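Local coordinates for methyl-coenzyme M reductase subunit beta (Methanosarcina barkeri, PDB 1E6Y), which forms the beta subunit of the nickel-containing F430 enzyme that reduces methyl-coenzyme M with coenzyme B, releasing methane in the final step of methanogenesis, at residues D19-S22 / T26-A29; I34-K39 / S112-I117. One frame throughout, in Å; residues are numbered along the deposited sequence.

Interactions 1 and 2 follow one another along the chain and are linked through helix 29-40: 26-29 runs into its start, and 34-39 belongs to its body. Their centres lie 19 Å apart and their nearest atoms about 5 Å apart, without touching. Interaction 1 sits on the surface, its centre 20 Å from that of the chain; interaction 2, at 17 Å, is partly buried and ties the same helix to 112-117. Both border the second copy of this subunit, through R27 in one and K39 in the other. Neither belongs to the pocket for F430, coenzyme M and coenzyme B, to which Y364 contributes; both are structural contacts in the N-terminal part of the chain.

Interaction 1 of 2, residues D19-S22 / T26-A29; sequences DIMS and TRNA
R27 and N28 each give one side-chain N-H to a backbone carbonyl of a short 3-10 turn, 20-22, in the connection between strand 13-19 and helix 29-40. Both bonds belong to the close-fitting part. R27 NH2 bonds to M21 O at 2.9 Å, with a bent N-H...O angle of 148°, and R27 CD packs on the same oxygen at 3.3 Å. The extended arginine runs alongside M21, whose SD comes within 3.7 Å of R27 NH2. Its guanidinium is also held from outside the turn: NH2 makes a salt bridge with E230, and NH1 bonds to the carbonyl of V91 of the second subunit, so its rotation is well restrained. N28 stands at the N-cap of helix 29-40; with CG anti to its backbone N (chi1 -168°), OD1 takes the N-H of I31 while the other end of the amide reaches the turn. On the looser, solvent side, S22 turns its CB away from 26-29, and a water donates to S22 O at 2.8 Å but reaches R27 O only weakly. The same S22 O takes the straighter cross-bond, from N28 ND2 at 2.9 Å, lying 1° out of the amide plane.

Interaction 2 of 2, residues I34-K39 / S112-I117; sequences IIMDTK and SPKSRI
M36 reaches out from helix 29-40 and lays its bent side chain against K114 and I117 of the 112-117 segment. Its CG is anti to the backbone N (chi1 174°), and bends at chi2 and chi3 lay the thioether along both residues. M36 CG is pressed against both CG and CE of K114, each at 3.4 Å, closer than carbon atoms usually pack. The extended methylene chain of K114 crosses the methionine obliquely, meeting it through these two carbons. The same M36 side chain passes I117 in the opposite direction, with SD 3.7 Å from I117 CB and the terminal CE against the CG2 methyl. That methyl also meets K39: I117 CG2 lies 3.5 Å from K39 CE and equally near NZ. A bend at chi3 (70°) brings the end of K39 over the isoleucine, while I117 CD1 rests beside the K39 backbone.

Water bridges the polar margins of the contact, at one of them weakly. K39 NZ gives a hydrogen bond to G120 O of the second subunit and another to a water, 2.9 Å away, that also contacts I117 O. At the other margin, a second water donates to D37 OD1 and weakly accepts from K114 NZ; the two charged groups themselves remain 5.5 Å apart, measured from D37 OD1 to K114 NZ. D37 has a direct salt bridge with R40.

Apolar side-chain surface and lysine methylenes thus join two helices that flank neighbouring strands in sequence: helix 29-40 leads into strand 41-45, and helix 114-118 follows strand 107-111, its antiparallel neighbour. It is helix-helix packing beside a four-stranded antiparallel sheet, at the border with the second subunit.

Interaction 1 of 2, residues D19-S22 / T26-A29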
loop_
_atom_site.group_PDB
_atom_site.type_symbol
_atom_site.label_atom_id
_atom_site.label_comp_id
_atom_site.label_asym_id
_atom_site.label_seq_id
_atom_site.Cartn_x
_atom_site.Cartn_y
_atom_site.Cartn_z
ATOM N N ASP E 19 -37.000 -20.013 13.889
ATOM C CA ASP E 19 -36.207 -19.305 14.885
ATOM C C ASP E 19 -35.100 -18.548 14.158
ATOM O O ASP E 19 -34.384 -19.129 13.343
ATOM C CB ASP E 19 -35.596 -20.304 15.870
ATOM C CG ASP E 19 -35.068 -19.641 17.128
ATOM O OD1 ASP E 19 -34.142 -18.813 17.029
ATOM O OD2 ASP E 19 -35.558 -19.974 18.224
ATOM N N ILE E 20 -34.949 -17.264 14.465
ATOM C CA ILE E 20 -33.965 -16.440 13.765
ATOM C C ILE E 20 -32.528 -16.905 14.008
ATOM O O ILE E 20 -31.654 -16.687 13.171
ATOM C CB ILE E 20 -34.098 -14.939 14.134
ATOM C CG1 ILE E 20 -33.791 -14.718 15.614
ATOM C CG2 ILE E 20 -35.494 -14.440 13.792
ATOM C CD1 ILE E 20 -33.638 -13.262 15.983
ATOM N N MET E 21 -32.310 -17.622 15.108
ATOM C CA MET E 21 -30.996 -18.194 15.404
ATOM C C MET E 21 -30.593 -19.263 14.391
ATOM O O MET E 21 -29.405 -19.474 14.144
ATOM C CB MET E 21 -30.982 -18.798 16.808
ATOM C CG MET E 21 -31.051 -17.772 17.919
ATOM S SD MET E 21 -29.604 -16.699 17.944
ATOM C CE MET E 21 -30.336 -15.178 18.538
ATOM N N SER E 22 -31.584 -19.935 13.811
ATOM C CA SER E 22 -31.327 -20.963 12.811
ATOM C C SER E 22 -30.923 -20.341 11.479
ATOM O O SER E 22 -30.485 -21.042 10.569
ATOM C CB SER E 22 -32.570 -21.837 12.616
ATOM O OG SER E 22 -33.581 -21.130 11.925
ATOM N N THR E 26 -23.531 -19.033 10.996
ATOM C CA THR E 26 -22.786 -19.988 11.807
ATOM C C THR E 26 -23.580 -21.262 12.131
ATOM O O THR E 26 -23.021 -22.225 12.659
ATOM C CB THR E 26 -22.332 -19.334 13.126
ATOM O OG1 THR E 26 -23.439 -18.644 13.719
ATOM C CG2 THR E 26 -21.200 -18.342 12.869
ATOM N N ARG E 27 -24.873 -21.268 11.809
ATOM C CA ARG E 27 -25.728 -22.425 12.084
ATOM C C ARG E 27 -26.453 -22.935 10.851
ATOM O O ARG E 27 -26.828 -24.116 10.793
ATOM C CB ARG E 27 -26.800 -22.071 13.138
ATOM C CG ARG E 27 -26.209 -21.705 14.479
ATOM C CD ARG E 27 -27.269 -21.511 15.578
ATOM N NE ARG E 27 -26.617 -20.857 16.710
ATOM C CZ ARG E 27 -26.594 -19.515 16.874
ATOM N NH1 ARG E 27 -25.936 -19.017 17.901
ATOM N NH2 ARG E 27 -27.237 -18.796 15.971
ATOM N N ASN E 28 -26.738 -22.046 9.905
ATOM C CA ASN E 28 -27.600 -22.392 8.776
ATOM C C ASN E 28 -26.843 -23.131 7.677
ATOM O O ASN E 28 -25.935 -22.580 7.055
ATOM C CB ASN E 28 -28.256 -21.131 8.201
ATOM C CG ASN E 28 -29.379 -21.449 7.230
ATOM O OD1 ASN E 28 -29.149 -21.649 6.037
ATOM N ND2 ASN E 28 -30.603 -21.511 7.742
ATOM N N ALA E 29 -27.271 -24.360 7.402
ATOM C CA ALA E 29 -26.617 -25.211 6.413
ATOM C C ALA E 29 -26.704 -24.651 4.993
ATOM O O ALA E 29 -25.736 -24.723 4.239
ATOM C CB ALA E 29 -27.208 -26.620 6.461
HETATM O O HOH W 1 -30.291 -23.762 11.005
#

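Interaction 2 of 2, residues I34-K39 / S112-I117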
loop_
_atom_site.group_PDB
_atom_site.type_symbol
_atom_site.label_atom_id
_atom_site.label_comp_id
_atom_site.label_asym_id
_atom_site.label_seq_id
_atom_site.Cartn_x
_atom_site.Cartn_y
_atom_site.Cartn_z
ATOM N N ILE E 34 -23.996 -21.872 0.421
ATOM C CA ILE E 34 -23.806 -20.716 -0.452
ATOM C C ILE E 34 -22.406 -20.115 -0.288
ATOM O O ILE E 34 -21.734 -19.826 -1.275
ATOM C CB ILE E 34 -24.887 -19.631 -0.186
ATOM C CG1 ILE E 34 -26.236 -20.100 -0.739
ATOM C CG2 ILE E 34 -24.499 -18.309 -0.839
ATOM C CD1 ILE E 34 -27.407 -19.251 -0.300
ATOM N N ILE E 35 -21.946 -20.004 0.955
ATOM C CA ILE E 35 -20.608 -19.489 1.243
ATOM C C ILE E 35 -19.525 -20.421 0.698
ATOM O O ILE E 35 -18.610 -19.977 0.005
ATOM C CB ILE E 35 -20.408 -19.291 2.763
ATOM C CG1 ILE E 35 -21.310 -18.155 3.256
ATOM C CG2 ILE E 35 -18.946 -18.972 3.081
ATOM C CD1 ILE E 35 -21.487 -18.130 4.763
ATOM N N MET E 36 -19.672 -21.717 0.951
ATOM C CA MET E 36 -18.726 -22.712 0.448
ATOM C C MET E 36 -18.638 -22.707 -1.080
ATOM O O MET E 36 -17.543 -22.731 -1.641
ATOM C CB MET E 36 -19.112 -24.109 0.940
ATOM C CG MET E 36 -18.272 -25.231 0.350
ATOM S SD MET E 36 -16.497 -25.071 0.670
ATOM C CE MET E 36 -16.430 -25.543 2.398
ATOM N N ASP E 37 -19.787 -22.669 -1.748
ATOM C CA ASP E 37 -19.817 -22.646 -3.207
ATOM C C ASP E 37 -19.231 -21.356 -3.766
ATOM O O ASP E 37 -18.569 -21.366 -4.801
ATOM C CB ASP E 37 -21.249 -22.832 -3.715
ATOM C CG ASP E 37 -21.731 -24.270 -3.594
ATOM O OD1 ASP E 37 -20.942 -25.148 -3.181
ATOM O OD2 ASP E 37 -22.916 -24.520 -3.900
ATOM N N THR E 38 -19.452 -20.254 -3.056
ATOM C CA THR E 38 -18.867 -18.970 -3.425
ATOM C C THR E 38 -17.350 -19.004 -3.257
ATOM O O THR E 38 -16.610 -18.535 -4.123
ATOM C CB THR E 38 -19.450 -17.832 -2.565
ATOM O OG1 THR E 38 -20.869 -17.779 -2.754
ATOM C CG2 THR E 38 -18.846 -16.491 -2.956
ATOM N N LYS E 39 -16.890 -19.619 -2.171
ATOM C CA LYS E 39 -15.460 -19.735 -1.913
ATOM C C LYS E 39 -14.763 -20.639 -2.928
ATOM O O LYS E 39 -13.684 -20.305 -3.416
ATOM C CB LYS E 39 -15.209 -20.265 -0.498
ATOM C CG LYS E 39 -15.556 -19.278 0.610
ATOM C CD LYS E 39 -15.349 -19.895 1.985
ATOM C CE LYS E 39 -13.875 -20.108 2.289
ATOM N NZ LYS E 39 -13.670 -20.623 3.672
ATOM N N SER E 112 -13.982 -26.122 -7.266
ATOM C CA SER E 112 -13.057 -26.986 -6.542
ATOM C C SER E 112 -13.838 -27.833 -5.545
ATOM O O SER E 112 -14.885 -27.412 -5.048
ATOM C CB SER E 112 -12.020 -26.142 -5.793
ATOM O OG SER E 112 -11.017 -25.668 -6.672
ATOM N N PRO E 113 -13.329 -29.033 -5.223
ATOM C CA PRO E 113 -13.899 -29.805 -4.114
ATOM C C PRO E 113 -13.782 -29.048 -2.794
ATOM O O PRO E 113 -12.842 -28.275 -2.601
ATOM C CB PRO E 113 -13.063 -31.083 -4.106
ATOM C CG PRO E 113 -11.750 -30.665 -4.697
ATOM C CD PRO E 113 -12.104 -29.660 -5.755
ATOM N N LYS E 114 -14.736 -29.271 -1.896
ATOM C CA LYS E 114 -14.735 -28.632 -0.581
ATOM C C LYS E 114 -13.428 -28.847 0.171
ATOM O O LYS E 114 -13.007 -27.993 0.947
ATOM C CB LYS E 114 -15.904 -29.146 0.267
ATOM C CG LYS E 114 -17.217 -28.465 -0.048
ATOM C CD LYS E 114 -18.398 -29.141 0.627
ATOM C CE LYS E 114 -19.675 -28.347 0.363
ATOM N NZ LYS E 114 -20.926 -29.095 0.677
ATOM N N SER E 115 -12.760 -29.960 -0.114
ATOM C CA SER E 115 -11.497 -30.292 0.533
ATOM C C SER E 115 -10.417 -29.220 0.353
ATOM O O SER E 115 -9.592 -29.024 1.247
ATOM C CB SER E 115 -10.976 -31.642 0.024
ATOM O OG SER E 115 -10.773 -31.624 -1.378
ATOM N N ARG E 116 -10.418 -28.527 -0.786
ATOM C CA ARG E 116 -9.422 -27.469 -1.007
ATOM C C ARG E 116 -9.708 -26.254 -0.126
ATOM O O ARG E 116 -8.766 -25.619 0.350
ATOM C CB ARG E 116 -9.347 -27.069 -2.476
ATOM C CG ARG E 116 -8.891 -28.200 -3.393
ATOM C CD ARG E 116 -8.583 -27.700 -4.791
ATOM N NE ARG E 116 -8.095 -28.746 -5.694
ATOM C CZ ARG E 116 -6.850 -29.235 -5.687
ATOM N NH1 ARG E 116 -6.567 -30.184 -6.587
ATOM N NH2 ARG E 116 -5.927 -28.834 -4.844
ATOM N N ILE E 117 -10.983 -25.994 0.147
ATOM C CA ILE E 117 -11.374 -24.916 1.044
ATOM C C ILE E 117 -11.143 -25.323 2.503
ATOM O O ILE E 117 -10.658 -24.526 3.310
ATOM C CB ILE E 117 -12.860 -24.538 0.821
ATOM C CG1 ILE E 117 -13.033 -23.936 -0.577
ATOM C CG2 ILE E 117 -13.343 -23.570 1.897
ATOM C CD1 ILE E 117 -12.115 -22.750 -0.867
HETATM O O HOH W 2 -22.010 -26.586 -0.811
HETATM O O HOH W 3 -11.043 -21.793 3.789
#